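Local coordinates for MxaA (PDB 4W4T), which reduces and releases the finished chain as a primary alcohol, as the NADPH-binding terminal reductase domain of the myxalamid PKS-NRPS pathway, at residues E206-P211 with A225-R230; E172-A177 with R235-T240; T265-V270 with G414-P419. All blocks are in the same frame, centred on the assembly; numbering follows the deposited sequence.

Contact 1 (E206-P211 with A225-R230); sequences EPLEGP and AEKLVR
L208, in the irregular segment 206-211, faces K227 on the helical segment 225-230, with their CA atoms 8.4 Å apart, so the two backbones stay separate and side chains fill the interval. The L208 side chain carries the contact. L208 CD1 lies 3.5 Å from E226 OE2 and 3.9 Å from K227 CD, and sits obliquely to the R230 guanidinium. That carboxylate oxygen is already engaged one helical turn on: R230 grips it side-on with NE and NH2, at 2.9 Å from R230 NE to E226 OE2. Both nitrogens arrive from the same face of the carboxylate, while the oxygen lies in the guanidinium plane, which fixes the turn of the arginine beside the leucine. K227 bends at chi2 (-74°) and chi3 (-84°), bringing its aliphatic part alongside L208, and a water links K227 NZ (2.8 Å from the water oxygen) to L208 O. E226 OE2 is also bridged to R243, E226 OE1 is hydrogen-bonded to S189, and R230 NH2 bonds T307. Helix 217-234 lies between this loop, which follows strand 185-188, and helix 159-177, with strand 239-248 touching E226, V229 and R230.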
# COMPACT_ATOMS: atom_id res chain seq x y z
N GLU A 206 32.62 0.10 13.12
CA GLU A 206 32.42 -1.30 12.78
C GLU A 206 32.16 -1.44 11.29
O GLU A 206 31.28 -0.76 10.75
CB GLU A 206 31.26 -1.89 13.59
CG GLU A 206 31.12 -3.39 13.41
CD GLU A 206 32.31 -4.16 13.96
OE1 GLU A 206 32.96 -3.66 14.91
OE2 GLU A 206 32.59 -5.26 13.45
N PRO A 207 32.92 -2.32 10.63
CA PRO A 207 32.73 -2.61 9.20
C PRO A 207 31.31 -3.07 8.89
O PRO A 207 30.66 -3.68 9.76
CB PRO A 207 33.74 -3.73 8.93
CG PRO A 207 34.77 -3.57 9.98
CD PRO A 207 34.05 -3.08 11.19
N LEU A 208 30.83 -2.77 7.69
CA LEU A 208 29.53 -3.25 7.26
C LEU A 208 29.55 -4.76 7.10
O LEU A 208 30.52 -5.32 6.58
CB LEU A 208 29.11 -2.62 5.93
CG LEU A 208 28.68 -1.16 5.92
CD1 LEU A 208 28.49 -0.71 4.48
CD2 LEU A 208 27.41 -0.97 6.72
N GLU A 209 28.48 -5.40 7.55
CA GLU A 209 28.26 -6.82 7.30
C GLU A 209 27.78 -7.05 5.89
O GLU A 209 27.58 -6.11 5.11
CB GLU A 209 27.24 -7.39 8.28
CG GLU A 209 27.72 -7.47 9.71
CD GLU A 209 26.64 -8.01 10.63
OE1 GLU A 209 25.69 -8.65 10.14
OE2 GLU A 209 26.74 -7.76 11.85
N GLY A 210 27.56 -8.32 5.56
CA GLY A 210 27.07 -8.68 4.24
C GLY A 210 25.62 -8.26 4.03
O GLY A 210 24.91 -7.93 4.98
N PRO A 211 25.17 -8.30 2.77
CA PRO A 211 23.88 -7.76 2.37
C PRO A 211 22.68 -8.56 2.88
O PRO A 211 21.59 -8.00 2.98
CB PRO A 211 23.94 -7.80 0.84
CG PRO A 211 24.89 -8.88 0.53
CD PRO A 211 25.93 -8.81 1.61
N ALA A 225 24.62 1.87 -1.72
CA ALA A 225 25.14 3.22 -1.90
C ALA A 225 26.35 3.48 -0.99
O ALA A 225 27.37 4.01 -1.44
CB ALA A 225 24.05 4.26 -1.62
N GLU A 226 26.26 3.07 0.27
CA GLU A 226 27.37 3.34 1.18
C GLU A 226 28.59 2.52 0.79
O GLU A 226 29.72 3.00 0.93
CB GLU A 226 26.97 3.06 2.64
CG GLU A 226 27.74 3.94 3.63
CD GLU A 226 27.56 3.48 5.06
OE1 GLU A 226 26.62 3.96 5.71
OE2 GLU A 226 28.36 2.63 5.50
N LYS A 227 28.39 1.30 0.29
CA LYS A 227 29.52 0.52 -0.25
C LYS A 227 30.24 1.26 -1.38
O LYS A 227 31.47 1.29 -1.42
CB LYS A 227 29.04 -0.85 -0.75
CG LYS A 227 28.53 -1.77 0.35
CD LYS A 227 29.66 -2.32 1.18
CE LYS A 227 30.28 -3.54 0.53
NZ LYS A 227 31.35 -4.10 1.41
N LEU A 228 29.47 1.87 -2.27
CA LEU A 228 30.05 2.63 -3.38
C LEU A 228 30.89 3.78 -2.86
O LEU A 228 32.00 4.02 -3.34
CB LEU A 228 28.97 3.15 -4.32
CG LEU A 228 28.25 2.10 -5.17
CD1 LEU A 228 27.20 2.77 -6.03
CD2 LEU A 228 29.24 1.34 -6.04
N VAL A 229 30.35 4.47 -1.86
CA VAL A 229 31.02 5.63 -1.28
C VAL A 229 32.30 5.19 -0.56
O VAL A 229 33.35 5.84 -0.67
CB VAL A 229 30.08 6.40 -0.33
CG1 VAL A 229 30.84 7.47 0.42
CG2 VAL A 229 28.95 7.03 -1.11
N ARG A 230 32.23 4.07 0.15
CA ARG A 230 33.43 3.55 0.81
C ARG A 230 34.53 3.18 -0.19
O ARG A 230 35.71 3.47 0.04
CB ARG A 230 33.06 2.36 1.69
CG ARG A 230 32.26 2.80 2.92
CD ARG A 230 32.10 1.72 3.98
NE ARG A 230 31.24 2.25 5.05
CZ ARG A 230 31.68 3.01 6.05
NH1 ARG A 230 32.98 3.30 6.13
NH2 ARG A 230 30.85 3.48 6.96
O HOH W 1 30.29 -5.77 3.45

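Contact 2 (E172-A177 with R235-T240); sequences EILRLA and RGLPVT
L237 packs against L174 and A177 where the Rossmann-type parallel sheet meets its covering helices: helix 159-177 is near its C-terminal end, and the chain is leaving helix 217-234 to enter strand 239-248. The turn out of that second helix is a Schellman motif, in which G236 takes a positive phi of 111°. From CB, which points toward the helix, the L237 chain runs to CG, held anti to the backbone N (chi1 -174°), and there it forks. One branch, L237 CD2, ends 3.7 Å from L174 CD2 and also lies 4.0 Å from A177 CB. The other branch, L237 CD1, lies against A177, at its CB and its carbonyl oxygen. The forked end therefore straddles A177 CB, while the side chain as a whole crosses that of L174 at a slant. An alanine here is likely to leave a gap beside L174 and A177, since both methyls that reach them would be gone. A232 of helix 217-234 also touches both leucines, and I146 of strand 145-148 lies against A177, so the cluster is buried between helices and sheet. At the far end of the fork, L237 CD1 approaches A177 O to 3.8 Å.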
# COMPACT_ATOMS: atom_id res chain seq x y z
N GLU A 172 26.58 8.47 -9.64
CA GLU A 172 26.77 9.65 -10.49
C GLU A 172 27.37 10.81 -9.70
O GLU A 172 28.13 11.62 -10.23
CB GLU A 172 25.45 10.06 -11.15
CG GLU A 172 24.90 8.98 -12.10
CD GLU A 172 25.91 8.61 -13.19
OE1 GLU A 172 26.05 9.37 -14.18
OE2 GLU A 172 26.57 7.55 -13.06
N ILE A 173 27.02 10.90 -8.42
CA ILE A 173 27.61 11.89 -7.52
C ILE A 173 29.09 11.62 -7.37
O ILE A 173 29.91 12.54 -7.39
CB ILE A 173 26.91 11.87 -6.12
CG1 ILE A 173 25.54 12.57 -6.21
CG2 ILE A 173 27.80 12.49 -5.02
CD1 ILE A 173 25.64 14.08 -6.51
N LEU A 174 29.45 10.34 -7.23
CA LEU A 174 30.86 9.98 -7.14
C LEU A 174 31.58 10.31 -8.44
O LEU A 174 32.74 10.72 -8.43
CB LEU A 174 31.04 8.50 -6.81
CG LEU A 174 30.55 8.13 -5.40
CD1 LEU A 174 30.56 6.61 -5.19
CD2 LEU A 174 31.42 8.84 -4.34
N ARG A 175 30.89 10.12 -9.56
CA ARG A 175 31.43 10.50 -10.86
C ARG A 175 31.76 12.00 -10.92
O ARG A 175 32.82 12.39 -11.38
CB ARG A 175 30.42 10.14 -11.95
CG ARG A 175 31.00 10.08 -13.33
CD ARG A 175 29.94 9.73 -14.39
NE ARG A 175 29.24 8.47 -14.12
CZ ARG A 175 29.77 7.26 -14.29
NH1 ARG A 175 31.03 7.12 -14.69
NH2 ARG A 175 29.04 6.18 -14.05
N LEU A 176 30.82 12.82 -10.47
CA LEU A 176 31.02 14.26 -10.45
C LEU A 176 32.17 14.64 -9.51
O LEU A 176 32.98 15.53 -9.81
CB LEU A 176 29.73 14.96 -10.04
CG LEU A 176 29.77 16.48 -9.91
CD1 LEU A 176 29.94 17.13 -11.29
CD2 LEU A 176 28.54 17.02 -9.21
N ALA A 177 32.24 13.96 -8.38
CA ALA A 177 33.26 14.24 -7.37
C ALA A 177 34.66 13.90 -7.86
O ALA A 177 35.65 14.35 -7.30
CB ALA A 177 32.95 13.48 -6.08
N ARG A 235 39.70 4.64 -2.72
CA ARG A 235 40.45 5.09 -3.89
C ARG A 235 41.04 6.48 -3.71
O ARG A 235 41.76 6.97 -4.59
CB ARG A 235 39.56 5.04 -5.13
CG ARG A 235 39.16 3.63 -5.54
CD ARG A 235 38.28 3.62 -6.77
NE ARG A 235 37.73 2.29 -7.00
CZ ARG A 235 36.87 1.99 -7.96
NH1 ARG A 235 36.44 2.93 -8.79
NH2 ARG A 235 36.43 0.75 -8.08
N GLY A 236 40.75 7.13 -2.59
CA GLY A 236 41.36 8.41 -2.27
C GLY A 236 40.47 9.64 -2.29
O GLY A 236 40.93 10.75 -2.03
N LEU A 237 39.20 9.46 -2.63
CA LEU A 237 38.24 10.55 -2.51
C LEU A 237 38.03 10.89 -1.04
O LEU A 237 37.79 9.99 -0.22
CB LEU A 237 36.89 10.16 -3.15
CG LEU A 237 35.85 11.28 -3.20
CD1 LEU A 237 36.32 12.38 -4.17
CD2 LEU A 237 34.48 10.73 -3.63
N PRO A 238 38.14 12.18 -0.69
CA PRO A 238 37.82 12.58 0.69
C PRO A 238 36.32 12.52 0.92
O PRO A 238 35.55 13.19 0.23
CB PRO A 238 38.34 14.02 0.78
CG PRO A 238 39.29 14.18 -0.38
CD PRO A 238 38.71 13.30 -1.46
N VAL A 239 35.93 11.72 1.91
CA VAL A 239 34.52 11.44 2.16
C VAL A 239 34.24 11.49 3.66
O VAL A 239 35.06 11.04 4.44
CB VAL A 239 34.12 10.05 1.64
CG1 VAL A 239 32.74 9.69 2.09
CG2 VAL A 239 34.21 9.99 0.10
N THR A 240 33.09 12.03 4.04
CA THR A 240 32.56 11.81 5.38
C THR A 240 31.26 11.02 5.21
O THR A 240 30.47 11.27 4.28
CB THR A 240 32.32 13.13 6.15
OG1 THR A 240 31.15 13.79 5.66
CG2 THR A 240 33.49 14.05 5.99

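Contact 3 (T265-V270 with G414-P419); sequences TLKGCV and GFLKAP
A lysine laid over a phenylalanine, and hydrogen-bonded to that residue's backbone, joins K267 of helix 261-272 to F415 in the C-terminal tail after helix 400-412. K267 holds CG anti to the backbone N (chi1 176°) and stays extended to its end, which lays CD over one face of the F415 ring and carries NZ on toward the F415 backbone. K267 CD makes a CH-pi contact 3.9 Å from the ring centroid of F415, set somewhat toward the rim. Further out, K267 NZ forms a cation-pi interaction, 4.4 Å from the same centroid and 20° from the ring normal. K267 NZ also donates to F415 O at 2.6 Å, in the carbonyl plane, so one residue receives the charge at both ring and carbonyl. L416 sends CD2 alongside the base of the lysine, 3.6 Å from K267 CG. L407 and L410 of helix 400-412 support L416, and Y330 touches both L416 and V270. G414 ends helix 400-412 in a Schellman motif and turns the chain into this tail. Away from the NADPH-binding residues, this is a combined cation-pi and CH-pi contact, a lysine whose CD and NZ both sit over one aromatic face.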
# COMPACT_ATOMS: atom_id res chain seq x y z
N THR A 265 2.18 7.05 12.69
CA THR A 265 2.02 6.11 13.78
C THR A 265 1.46 6.78 15.02
O THR A 265 0.52 6.27 15.64
CB THR A 265 3.35 5.44 14.09
OG1 THR A 265 3.81 4.78 12.91
CG2 THR A 265 3.21 4.45 15.22
N LEU A 266 2.02 7.94 15.40
CA LEU A 266 1.52 8.64 16.57
C LEU A 266 0.07 9.06 16.40
O LEU A 266 -0.71 8.95 17.34
CB LEU A 266 2.38 9.88 16.87
CG LEU A 266 3.82 9.59 17.26
CD1 LEU A 266 4.52 10.88 17.71
CD2 LEU A 266 3.89 8.52 18.33
N LYS A 267 -0.29 9.54 15.21
CA LYS A 267 -1.67 9.96 14.99
C LYS A 267 -2.60 8.77 15.08
O LYS A 267 -3.69 8.87 15.63
CB LYS A 267 -1.83 10.66 13.65
CG LYS A 267 -3.28 11.03 13.33
CD LYS A 267 -3.37 11.91 12.08
CE LYS A 267 -4.81 12.36 11.80
NZ LYS A 267 -4.83 13.51 10.82
N GLY A 268 -2.17 7.63 14.54
CA GLY A 268 -2.93 6.40 14.63
C GLY A 268 -3.18 6.00 16.07
O GLY A 268 -4.28 5.62 16.44
N CYS A 269 -2.14 6.09 16.91
CA CYS A 269 -2.31 5.73 18.31
C CYS A 269 -3.30 6.67 18.98
O CYS A 269 -4.15 6.23 19.76
CB CYS A 269 -0.97 5.75 19.05
SG CYS A 269 0.12 4.40 18.55
N VAL A 270 -3.18 7.95 18.67
CA VAL A 270 -4.07 8.94 19.28
C VAL A 270 -5.51 8.70 18.85
O VAL A 270 -6.42 8.68 19.69
CB VAL A 270 -3.64 10.38 18.91
CG1 VAL A 270 -4.74 11.37 19.22
CG2 VAL A 270 -2.40 10.75 19.69
N GLY A 414 -3.15 21.30 12.08
CA GLY A 414 -4.38 20.60 11.75
C GLY A 414 -4.20 19.12 11.49
O GLY A 414 -5.12 18.44 11.06
N PHE A 415 -3.00 18.60 11.77
CA PHE A 415 -2.73 17.18 11.59
C PHE A 415 -3.39 16.35 12.71
O PHE A 415 -3.89 15.25 12.48
CB PHE A 415 -1.22 16.94 11.54
CG PHE A 415 -0.83 15.52 11.27
CD1 PHE A 415 -0.98 14.97 10.01
CD2 PHE A 415 -0.29 14.74 12.28
CE1 PHE A 415 -0.62 13.66 9.77
CE2 PHE A 415 0.08 13.44 12.04
CZ PHE A 415 -0.09 12.89 10.77
N LEU A 416 -3.39 16.91 13.92
CA LEU A 416 -4.03 16.29 15.07
C LEU A 416 -5.11 17.21 15.64
O LEU A 416 -4.96 18.43 15.63
CB LEU A 416 -3.01 15.99 16.18
CG LEU A 416 -1.93 14.92 16.00
CD1 LEU A 416 -1.02 14.89 17.25
CD2 LEU A 416 -2.57 13.57 15.76
N LYS A 417 -6.19 16.62 16.13
CA LYS A 417 -7.21 17.34 16.87
C LYS A 417 -6.67 17.68 18.26
O LYS A 417 -6.04 16.83 18.90
CB LYS A 417 -8.49 16.51 16.97
CG LYS A 417 -9.68 17.22 17.60
CD LYS A 417 -10.98 16.91 16.85
CE LYS A 417 -11.21 15.41 16.74
NZ LYS A 417 -11.94 14.84 17.91
N ALA A 418 -6.89 18.90 18.73
CA ALA A 418 -6.43 19.31 20.06
C ALA A 418 -7.02 18.38 21.12
O ALA A 418 -8.14 17.91 20.98
CB ALA A 418 -6.80 20.76 20.34
N PRO A 419 -6.25 18.10 22.19
CA PRO A 419 -6.73 17.20 23.25
C PRO A 419 -7.97 17.74 23.94
O PRO A 419 -8.10 18.97 24.08
CB PRO A 419 -5.55 17.13 24.22
CG PRO A 419 -4.64 18.27 23.84
CD PRO A 419 -4.86 18.53 22.40

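In the fold
Contacts 1 and 2 are neighbours in the Rossmann part of the domain, with centres about 15 Å apart. Helix 217-234 runs by a short turn into strand 239-248, and contact 1 is nested along the chain inside the loop closed by contact 2. They also touch, V229 CG1 meeting V239 CG1 at 3.4 Å, and L174 reaching the backbone of L228. Contact 1 fastens a loop to helix 217-234, which also carries the NADPH-binding residues K222 and Y218; contact 2 packs helix 159-177 against the turn leaving that helix. Contact 3 comes later, across the chain's centre, with centres about 38 and 43 Å from those of contacts 1 and 2, and ties helix 261-272 to the C-terminal tail.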